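Local structure of beta-glucuronidase (Dictyoglomus thermophilum, 6XXW) at residues A[450-455]-A[492-497]; A[466-470]-A[485-490]; A[443-449]-A[461-467]. The protein probably hydrolyses beta-D-glucuronides, as a beta-glucuronidase of glycoside hydrolase family 2. All coordinates share one frame; numbering follows the deposited sequence. Where two conformers were deposited one is given.

Contact 1: A[450-455]-A[492-497]; sequences TKASET and EWYELY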
loop_
_atom_site.group_PDB
_atom_site.type_symbol
_atom_site.label_atom_id
_atom_site.label_comp_id
_atom_site.label_asym_id
_atom_site.label_seq_id
_atom_site.Cartn_x
_atom_site.Cartn_y
_atom_site.Cartn_z
ATOM N N THR A 450 3.715 -31.214 15.443
ATOM C CA THR A 450 3.318 -32.614 15.300
ATOM C C THR A 450 1.896 -32.822 15.823
ATOM O O THR A 450 1.406 -32.071 16.672
ATOM C CB THR A 450 4.307 -33.509 16.084
ATOM O OG1 THR A 450 5.642 -33.294 15.610
ATOM C CG2 THR A 450 4.001 -35.011 15.953
ATOM N N LYS A 451 1.233 -33.851 15.301
ATOM C CA LYS A 451 -0.058 -34.271 15.829
ATOM C C LYS A 451 0.092 -34.799 17.254
ATOM O O LYS A 451 1.106 -35.407 17.609
ATOM C CB LYS A 451 -0.673 -35.335 14.909
ATOM C CG LYS A 451 -1.793 -36.149 15.530
ATOM C CD LYS A 451 -3.167 -35.659 15.096
ATOM C CE LYS A 451 -4.247 -36.320 15.933
ATOM N NZ LYS A 451 -3.703 -36.743 17.261
ATOM N N ALA A 452 -0.931 -34.547 18.081
ATOM C CA ALA A 452 -0.867 -34.920 19.497
ATOM C C ALA A 452 -0.534 -36.398 19.692
ATOM O O ALA A 452 0.315 -36.757 20.519
ATOM C CB ALA A 452 -2.194 -34.589 20.179
ATOM N N SER A 453 -1.195 -37.272 18.930
ATOM C CA SER A 453 -0.998 -38.702 19.105
ATOM C C SER A 453 0.308 -39.193 18.502
ATOM O O SER A 453 0.671 -40.354 18.727
ATOM C CB SER A 453 -2.174 -39.472 18.491
ATOM O OG SER A 453 -2.229 -39.277 17.090
ATOM N N GLU A 454 1.028 -38.352 17.754
ATOM C CA GLU A 454 2.255 -38.804 17.113
ATOM C C GLU A 454 3.527 -38.358 17.819
ATOM O O GLU A 454 4.558 -39.019 17.648
ATOM C CB GLU A 454 2.302 -38.336 15.655
ATOM C CG GLU A 454 1.035 -38.676 14.878
ATOM C CD GLU A 454 1.238 -38.626 13.374
ATOM O OE1 GLU A 454 1.871 -37.664 12.882
ATOM O OE2 GLU A 454 0.748 -39.539 12.677
ATOM N N THR A 455 3.505 -37.272 18.595
ATOM C CA THR A 455 4.753 -36.818 19.196
ATOM C C THR A 455 5.221 -37.814 20.255
ATOM O O THR A 455 4.440 -38.266 21.095
ATOM C CB THR A 455 4.636 -35.414 19.809
ATOM O OG1 THR A 455 5.807 -35.165 20.601
ATOM C CG2 THR A 455 3.377 -35.251 20.680
ATOM N N GLU A 492 -7.689 -33.448 22.660
ATOM C CA GLU A 492 -6.863 -34.646 22.574
ATOM C C GLU A 492 -5.493 -34.427 23.210
ATOM O O GLU A 492 -4.943 -35.346 23.825
ATOM C CB GLU A 492 -6.713 -35.105 21.124
ATOM C CG GLU A 492 -6.179 -36.540 21.031
ATOM C CD GLU A 492 -5.706 -36.913 19.641
ATOM O OE1 GLU A 492 -5.601 -36.005 18.794
ATOM O OE2 GLU A 492 -5.441 -38.113 19.395
ATOM N N TRP A 493 -4.907 -33.231 23.065
ATOM C CA TRP A 493 -3.662 -32.972 23.785
ATOM C C TRP A 493 -3.856 -33.140 25.285
ATOM O O TRP A 493 -3.001 -33.720 25.974
ATOM C CB TRP A 493 -3.134 -31.570 23.484
ATOM C CG TRP A 493 -2.485 -31.427 22.141
ATOM C CD1 TRP A 493 -3.085 -30.991 20.996
ATOM C CD2 TRP A 493 -1.115 -31.712 21.796
ATOM N NE1 TRP A 493 -2.175 -30.975 19.961
ATOM C CE2 TRP A 493 -0.964 -31.422 20.422
ATOM C CE3 TRP A 493 -0.007 -32.186 22.514
ATOM C CZ2 TRP A 493 0.249 -31.582 19.749
ATOM C CZ3 TRP A 493 1.210 -32.344 21.840
ATOM C CH2 TRP A 493 1.326 -32.041 20.475
ATOM N N TYR A 494 -4.962 -32.617 25.821
ATOM C CA TYR A 494 -5.131 -32.684 27.266
ATOM C C TYR A 494 -5.447 -34.101 27.720
ATOM O O TYR A 494 -4.974 -34.538 28.776
ATOM C CB TYR A 494 -6.225 -31.738 27.749
ATOM C CG TYR A 494 -6.250 -31.710 29.259
ATOM C CD1 TYR A 494 -5.161 -31.218 29.972
ATOM C CD2 TYR A 494 -7.329 -32.219 29.972
ATOM C CE1 TYR A 494 -5.151 -31.213 31.356
ATOM C CE2 TYR A 494 -7.336 -32.207 31.357
ATOM C CZ TYR A 494 -6.241 -31.706 32.041
ATOM O OH TYR A 494 -6.231 -31.691 33.415
ATOM N N GLU A 495 -6.249 -34.820 26.936
ATOM C CA GLU A 495 -6.615 -36.190 27.282
ATOM C C GLU A 495 -5.395 -37.104 27.293
ATOM O O GLU A 495 -5.303 -38.014 28.126
ATOM C CB GLU A 495 -7.670 -36.696 26.294
ATOM C CG GLU A 495 -8.016 -38.181 26.392
ATOM C CD GLU A 495 -8.494 -38.601 27.781
ATOM O OE1 GLU A 495 -8.124 -39.709 28.230
ATOM O OE2 GLU A 495 -9.243 -37.829 28.420
ATOM N N LEU A 496 -4.443 -36.876 26.384
ATOM C CA LEU A 496 -3.261 -37.727 26.331
ATOM C C LEU A 496 -2.235 -37.369 27.400
ATOM O O LEU A 496 -1.562 -38.259 27.928
ATOM C CB LEU A 496 -2.601 -37.648 24.952
ATOM C CG LEU A 496 -3.406 -38.287 23.817
ATOM C CD1 LEU A 496 -2.788 -37.961 22.459
ATOM C CD2 LEU A 496 -3.505 -39.786 24.036
ATOM N N TYR A 497 -2.061 -36.081 27.714
ATOM C CA TYR A 497 -0.920 -35.664 28.523
ATOM C C TYR A 497 -1.271 -34.995 29.846
ATOM O O TYR A 497 -0.406 -34.939 30.728
ATOM C CB TYR A 497 -0.008 -34.736 27.699
ATOM C CG TYR A 497 0.375 -35.397 26.396
ATOM C CD1 TYR A 497 1.065 -36.602 26.393
ATOM C CD2 TYR A 497 0.000 -34.852 25.171
ATOM C CE1 TYR A 497 1.391 -37.237 25.220
ATOM C CE2 TYR A 497 0.326 -35.476 23.984
ATOM C CZ TYR A 497 1.018 -36.676 24.015
ATOM O OH TYR A 497 1.341 -37.321 22.846
HETATM O O HOH W 1 4.332 -37.369 23.693
#
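Ala452 and Trp493 bring the two backbones nearest, their CA atoms 5.5 Å apart, where the loop linking TIM-barrel strands 444-448 and 463-467 passes the last turn of helix 482-497. The loop folds into a tight turn of its own, since Lys451 O accepts the backbone N-H groups of both Glu454 and Thr455. At the bend Ala452 lays its methyl over one face of the indole: CB stands 3.4 Å from the centroid of the Trp493 five-membered ring and 11° off the normal, a CH-pi contact. Thr450 O, which also accepts from Arg468 NH2, meets the indole edge 3.3 Å from Trp493 CZ2 of the six-membered ring, while Thr455 CG2 approaches Trp493 CZ3 obliquely. Tyr497 bonds to the turn's backbone: its OH donates to Ala452 O over 2.6 Å, and Leu496 CB covers a face of its ring. Water 1 donates to Thr455 O and, weakly, to Tyr497 OH. Beside the turn, in the lysine conformer given, bends at chi2 (100°) and chi4 bring Lys451 NZ into a salt bridge with Glu492 OE1, on its syn side; the 2.5 Å separation is short and should be read with caution. The Ala452 carbonyl is thus satisfied by a phenol while its methyl rests on the indole, and the charged pair, modelled in one of two lysine conformers, lies at the more exposed side.

Contact 2: A[466-470]-A[485-490]; sequences VNRYY and QLERDL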
loop_
_atom_site.group_PDB
_atom_site.type_symbol
_atom_site.label_atom_id
_atom_site.label_comp_id
_atom_site.label_asym_id
_atom_site.label_seq_id
_atom_site.Cartn_x
_atom_site.Cartn_y
_atom_site.Cartn_z
ATOM N N VAL A 466 1.526 -25.878 21.599
ATOM C CA VAL A 466 1.124 -26.379 20.290
ATOM C C VAL A 466 0.897 -25.206 19.343
ATOM O O VAL A 466 0.240 -24.216 19.702
ATOM C CB VAL A 466 -0.125 -27.281 20.367
ATOM C CG1 VAL A 466 -1.330 -26.532 20.887
ATOM C CG2 VAL A 466 -0.412 -27.891 19.009
ATOM N N ASN A 467 1.459 -25.325 18.139
ATOM C CA ASN A 467 1.274 -24.376 17.050
ATOM C C ASN A 467 0.182 -24.911 16.136
ATOM O O ASN A 467 0.282 -26.044 15.660
ATOM C CB ASN A 467 2.565 -24.218 16.237
ATOM C CG ASN A 467 3.726 -23.644 17.057
ATOM O OD1 ASN A 467 3.554 -23.222 18.202
ATOM N ND2 ASN A 467 4.916 -23.617 16.452
ATOM N N ARG A 468 -0.848 -24.100 15.862
ATOM C CA ARG A 468 -1.930 -24.558 14.993
ATOM C C ARG A 468 -2.340 -23.450 14.027
ATOM O O ARG A 468 -2.462 -22.283 14.419
ATOM C CB ARG A 468 -3.146 -25.028 15.814
ATOM C CG ARG A 468 -2.936 -26.397 16.512
ATOM C CD ARG A 468 -2.668 -27.483 15.468
ATOM N NE ARG A 468 -2.431 -28.820 16.039
ATOM C CZ ARG A 468 -1.265 -29.456 15.985
ATOM N NH1 ARG A 468 -0.214 -28.871 15.424
ATOM N NH2 ARG A 468 -1.144 -30.682 16.491
ATOM N N TYR A 469 -2.569 -23.836 12.771
ATOM C CA TYR A 469 -2.793 -22.920 11.652
ATOM C C TYR A 469 -3.989 -23.368 10.817
ATOM O O TYR A 469 -3.995 -23.238 9.591
ATOM C CB TYR A 469 -1.532 -22.817 10.794
ATOM C CG TYR A 469 -0.438 -21.994 11.473
ATOM C CD1 TYR A 469 -0.475 -20.599 11.442
ATOM C CD2 TYR A 469 0.598 -22.611 12.162
ATOM C CE1 TYR A 469 0.511 -19.828 12.067
ATOM C CE2 TYR A 469 1.590 -21.863 12.794
ATOM C CZ TYR A 469 1.529 -20.469 12.753
ATOM O OH TYR A 469 2.507 -19.719 13.370
ATOM N N TYR A 470 -5.013 -23.914 11.474
ATOM C CA TYR A 470 -6.205 -24.343 10.765
ATOM C C TYR A 470 -6.801 -23.164 10.003
ATOM O O TYR A 470 -6.903 -22.058 10.533
ATOM C CB TYR A 470 -7.225 -24.909 11.749
ATOM C CG TYR A 470 -6.741 -26.126 12.545
ATOM C CD1 TYR A 470 -6.366 -27.296 11.908
ATOM C CD2 TYR A 470 -6.678 -26.086 13.937
ATOM C CE1 TYR A 470 -5.943 -28.404 12.629
ATOM C CE2 TYR A 470 -6.262 -27.181 14.661
ATOM C CZ TYR A 470 -5.901 -28.338 14.003
ATOM O OH TYR A 470 -5.480 -29.430 14.718
ATOM N N GLN A 485 -12.090 -28.114 14.334
ATOM C CA GLN A 485 -10.779 -28.752 14.351
ATOM C C GLN A 485 -9.985 -28.398 15.604
ATOM O O GLN A 485 -9.333 -29.265 16.201
ATOM C CB GLN A 485 -10.003 -28.361 13.095
ATOM C CG GLN A 485 -10.706 -28.742 11.801
ATOM C CD GLN A 485 -9.927 -28.328 10.571
ATOM O OE1 GLN A 485 -9.151 -27.377 10.612
ATOM N NE2 GLN A 485 -10.129 -29.043 9.464
ATOM N N LEU A 486 -10.032 -27.137 16.026
ATOM C CA LEU A 486 -9.164 -26.716 17.117
ATOM C C LEU A 486 -9.629 -27.294 18.442
ATOM O O LEU A 486 -8.803 -27.739 19.250
ATOM C CB LEU A 486 -9.095 -25.191 17.188
ATOM C CG LEU A 486 -8.146 -24.671 18.276
ATOM C CD1 LEU A 486 -6.717 -25.130 18.019
ATOM C CD2 LEU A 486 -8.235 -23.137 18.383
ATOM N N GLU A 487 -10.944 -27.312 18.685
ATOM C CA GLU A 487 -11.424 -27.857 19.952
ATOM C C GLU A 487 -11.130 -29.348 20.057
ATOM O O GLU A 487 -10.667 -29.819 21.102
ATOM C CB GLU A 487 -12.922 -27.606 20.129
ATOM C CG GLU A 487 -13.490 -28.372 21.321
ATOM C CD GLU A 487 -14.752 -27.754 21.896
ATOM O OE1 GLU A 487 -15.209 -28.232 22.954
ATOM O OE2 GLU A 487 -15.294 -26.801 21.294
ATOM N N ARG A 488 -11.391 -30.106 18.990
ATOM C CA ARG A 488 -11.074 -31.531 18.997
ATOM C C ARG A 488 -9.588 -31.770 19.242
ATOM O O ARG A 488 -9.211 -32.673 20.000
ATOM C CB ARG A 488 -11.492 -32.174 17.673
ATOM C CG ARG A 488 -12.994 -32.372 17.522
ATOM C CD ARG A 488 -13.408 -32.465 16.050
ATOM N NE ARG A 488 -13.005 -33.725 15.444
ATOM C CZ ARG A 488 -13.716 -34.846 15.523
ATOM N NH1 ARG A 488 -14.865 -34.854 16.188
ATOM N NH2 ARG A 488 -13.279 -35.955 14.944
ATOM N N ASP A 489 -8.730 -30.990 18.586
ATOM C CA ASP A 489 -7.292 -31.188 18.727
ATOM C C ASP A 489 -6.838 -30.918 20.153
ATOM O O ASP A 489 -6.182 -31.762 20.776
ATOM C CB ASP A 489 -6.541 -30.287 17.746
ATOM C CG ASP A 489 -5.061 -30.618 17.672
ATOM O OD1 ASP A 489 -4.719 -31.813 17.707
ATOM O OD2 ASP A 489 -4.245 -29.692 17.562
ATOM N N LEU A 490 -7.205 -29.752 20.698
ATOM C CA LEU A 490 -6.722 -29.380 22.022
ATOM C C LEU A 490 -7.253 -30.309 23.105
ATOM O O LEU A 490 -6.543 -30.573 24.082
ATOM C CB LEU A 490 -7.081 -27.929 22.336
ATOM C CG LEU A 490 -6.360 -26.911 21.448
ATOM C CD1 LEU A 490 -6.801 -25.500 21.767
ATOM C CD2 LEU A 490 -4.844 -27.057 21.593
#
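Charge dominates the meeting of Arg468 with Asp489, a salt bridge in which NE of the arginine donates to OD2 of the aspartate at a short 2.5 Å with an N-H...acceptor angle of 162°. OD2 is met on its syn side, out of the carboxylate plane, but lies near the guanidinium plane, and the two flat groups are only 23° apart. A bend at chi2 turns the arginine so that NH1 can also donate to Asn467 O, 2.9 Å away, while NH2 hydrogen-bonds to Thr450 O and NH1 to Asn449 O. The guanidinium is therefore gripped at all three nitrogens. Aromatic contact comes from Tyr470. Gln485 CB sits over the centre of its ring, 3.9 Å from the centroid and 6° off the normal, a CH-pi contact; Gln485 NE2 meanwhile binds Met162 O of the second subunit and Asp475. The phenol end points at the carboxylate, with Tyr470 OH 3.1 Å from Asp489 OD2 and the two planes nearly perpendicular. Apolar contacts complete the set: Leu486 CD1 reaches the ring edge, 4.0 Å from Tyr470 CE2, and Val466 CG1, in the conformer given, touches Leu490 CD2 at 3.6 Å. The contact joins the end of strand 463-467, and the loop after it, to helix 482-497 within a beta-alpha-beta unit completed by strand 501-505; helix 524-538 packs against Leu486 and Leu490, and Met162 of the second subunit packs on Tyr470 and Asp489.

Contact 3: A[443-449]-A[461-467]; sequences PITIVEN and VDVICVN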
loop_
_atom_site.group_PDB
_atom_site.type_symbol
_atom_site.label_atom_id
_atom_site.label_comp_id
_atom_site.label_asym_id
_atom_site.label_seq_id
_atom_site.Cartn_x
_atom_site.Cartn_y
_atom_site.Cartn_z
ATOM N N PRO A 443 9.919 -24.429 34.868
ATOM C CA PRO A 443 9.364 -25.492 34.031
ATOM C C PRO A 443 10.002 -25.510 32.651
ATOM O O PRO A 443 10.664 -24.561 32.216
ATOM C CB PRO A 443 7.874 -25.144 33.945
ATOM C CG PRO A 443 7.816 -23.683 34.209
ATOM C CD PRO A 443 8.913 -23.406 35.202
ATOM N N ILE A 444 9.780 -26.627 31.962
ATOM C CA ILE A 444 10.336 -26.894 30.644
ATOM C C ILE A 444 9.204 -27.219 29.679
ATOM O O ILE A 444 8.251 -27.913 30.048
ATOM C CB ILE A 444 11.342 -28.059 30.699
ATOM C CG1 ILE A 444 12.504 -27.700 31.624
ATOM C CG2 ILE A 444 11.815 -28.428 29.291
ATOM C CD1 ILE A 444 13.356 -28.887 31.974
ATOM N N THR A 445 9.311 -26.727 28.438
ATOM C CA THR A 445 8.363 -27.066 27.382
ATOM C C THR A 445 9.125 -27.400 26.102
ATOM O O THR A 445 10.357 -27.303 26.028
ATOM C CB THR A 445 7.355 -25.920 27.121
ATOM O OG1 THR A 445 6.325 -26.348 26.206
ATOM C CG2 THR A 445 8.052 -24.725 26.529
ATOM N N ILE A 446 8.370 -27.835 25.100
ATOM C CA ILE A 446 8.835 -27.948 23.722
ATOM C C ILE A 446 7.667 -27.539 22.839
ATOM O O ILE A 446 6.514 -27.869 23.135
ATOM C CB ILE A 446 9.332 -29.368 23.368
ATOM C CG1 ILE A 446 9.876 -29.386 21.931
ATOM C CG2 ILE A 446 8.201 -30.426 23.504
ATOM C CD1 ILE A 446 10.681 -30.640 21.591
ATOM N N VAL A 447 7.945 -26.786 21.776
ATOM C CA VAL A 447 6.876 -26.213 20.963
ATOM C C VAL A 447 6.644 -27.127 19.765
ATOM O O VAL A 447 7.568 -27.405 18.989
ATOM C CB VAL A 447 7.187 -24.769 20.535
ATOM C CG1 VAL A 447 6.061 -24.232 19.642
ATOM C CG2 VAL A 447 7.350 -23.868 21.772
ATOM N N GLU A 448 5.412 -27.615 19.637
ATOM C CA GLU A 448 5.074 -28.721 18.751
ATOM C C GLU A 448 4.185 -28.251 17.610
ATOM O O GLU A 448 3.271 -27.455 17.823
ATOM C CB GLU A 448 4.316 -29.817 19.506
ATOM C CG GLU A 448 5.101 -30.491 20.612
ATOM C CD GLU A 448 5.795 -31.769 20.141
ATOM O OE1 GLU A 448 6.129 -31.868 18.932
ATOM O OE2 GLU A 448 6.013 -32.675 20.988
ATOM N N ASN A 449 4.420 -28.787 16.410
ATOM C CA ASN A 449 3.383 -28.784 15.385
ATOM C C ASN A 449 3.015 -30.194 14.941
ATOM O O ASN A 449 2.082 -30.350 14.149
ATOM C CB ASN A 449 3.788 -27.910 14.181
ATOM C CG ASN A 449 4.940 -28.487 13.376
ATOM O OD1 ASN A 449 5.632 -29.404 13.817
ATOM N ND2 ASN A 449 5.158 -27.929 12.185
ATOM N N VAL A 461 7.661 -33.138 28.977
ATOM C CA VAL A 461 7.795 -31.747 29.420
ATOM C C VAL A 461 6.744 -31.378 30.466
ATOM O O VAL A 461 5.865 -32.186 30.791
ATOM C CB VAL A 461 7.740 -30.780 28.218
ATOM C CG1 VAL A 461 8.862 -31.114 27.225
ATOM C CG2 VAL A 461 6.390 -30.846 27.537
ATOM N N ASP A 462 6.826 -30.150 31.004
ATOM C CA ASP A 462 5.909 -29.692 32.047
ATOM C C ASP A 462 4.655 -29.030 31.489
ATOM O O ASP A 462 3.579 -29.135 32.091
ATOM C CB ASP A 462 6.603 -28.695 32.972
ATOM C CG ASP A 462 7.752 -29.312 33.740
ATOM O OD1 ASP A 462 7.544 -30.367 34.372
ATOM O OD2 ASP A 462 8.855 -28.741 33.704
ATOM N N VAL A 463 4.785 -28.328 30.373
ATOM C CA VAL A 463 3.694 -27.577 29.762
ATOM C C VAL A 463 3.723 -27.873 28.274
ATOM O O VAL A 463 4.803 -27.929 27.675
ATOM C CB VAL A 463 3.831 -26.057 30.017
ATOM C CG1 VAL A 463 2.747 -25.264 29.256
ATOM C CG2 VAL A 463 3.763 -25.760 31.502
ATOM N N ILE A 464 2.542 -28.079 27.679
ATOM C CA ILE A 464 2.427 -28.348 26.248
ATOM C C ILE A 464 2.272 -27.032 25.503
ATOM O O ILE A 464 1.411 -26.215 25.843
ATOM C CB ILE A 464 1.237 -29.277 25.951
ATOM C CG1 ILE A 464 1.368 -30.591 26.728
ATOM C CG2 ILE A 464 1.094 -29.506 24.434
ATOM C CD1 ILE A 464 2.062 -31.696 25.998
ATOM N N CYS A 465 3.080 -26.843 24.466
ATOM C CA CYS A 465 2.957 -25.697 23.566
ATOM C C CYS A 465 2.676 -26.232 22.165
ATOM O O CYS A 465 3.494 -26.965 21.600
ATOM C CB CYS A 465 4.236 -24.848 23.580
ATOM S SG CYS A 465 4.506 -23.864 25.077
ATOM N N VAL A 466 1.526 -25.878 21.599
ATOM C CA VAL A 466 1.124 -26.379 20.290
ATOM C C VAL A 466 0.897 -25.206 19.343
ATOM O O VAL A 466 0.240 -24.216 19.702
ATOM C CB VAL A 466 -0.125 -27.281 20.367
ATOM C CG1 VAL A 466 -1.330 -26.532 20.887
ATOM C CG2 VAL A 466 -0.412 -27.891 19.009
ATOM N N ASN A 467 1.459 -25.325 18.139
ATOM C CA ASN A 467 1.274 -24.376 17.050
ATOM C C ASN A 467 0.182 -24.911 16.136
ATOM O O ASN A 467 0.282 -26.044 15.660
ATOM C CB ASN A 467 2.565 -24.218 16.237
ATOM C CG ASN A 467 3.726 -23.644 17.057
ATOM O OD1 ASN A 467 3.554 -23.222 18.202
ATOM N ND2 ASN A 467 4.916 -23.617 16.452
HETATM O O HOH W 2 4.710 -29.498 24.196
#
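Two flat groups, the Asp462 carboxylate and the Asn467 amide, face strand 444-448. Ile444 N donates to the anti lone pair of Asp462 OD2, a bond of 2.9 Å, with Pro443 CA close to the same oxygen. Asp462 N returns the bond to Ile444 O at 2.8 Å, so side chain and backbone of one residue take both polar groups of the other. At the far end Val447 CG1 stands obliquely off the OD1/ND2 end of the Asn467 amide, neither over its centre nor in its plane; OD1 is hydrogen-bonded to Ser504 OG and ND2 to Glu416 OE2. Between these ends the strands run parallel, their axes 20° apart. Regular bridging is confined to the C-terminal half, where Glu448 N donates to Cys465 O at 2.8 Å and Asn467 N to Glu448 O at 2.8 Å, the latter nearly straight at 172°. Around Ile446 the strands stand farther apart, and water 2 lies between them, donating to Ile446 O and accepting from Cys465 N. At Thr445 the hydroxyl supplies a bond: OG1, placed anti to the backbone N (chi1 -172°), donates to Val463 O at 2.6 Å from above the carbonyl plane. Val447 CG2 packs on Cys465 CB, and Ile446 CG2 meets Val461 CG1 at 3.8 Å. The pairing of these two parallel TIM-barrel strands is thus carried partly by a carboxylate, a hydroxyl and a water, yet Ile446 N remains buried without a partner.

Overall arrangement
All three contacts belong to the TIM-barrel domain and illustrate how one beta-alpha-beta unit is joined to its neighbouring strand. Contact 3 pairs parallel strands 444-448 and 463-467; contact 2 takes up the end of the latter, sharing Val466 and Asn467, and carries it onto helix 482-497; contact 1 brings the loop after strand 444-448 to the end of that helix. Centres of contacts 1 and 2, and of 1 and 3, are about 11 Å apart, those of 2 and 3 about 14 Å. The segments of contacts 1 and 3 alternate along the chain, and both segments of contact 2 fall between those of contact 1. Polar bonds from Arg468 and between Thr455 and Glu448 tie them together, near bound buffer molecules that may mark a pocket.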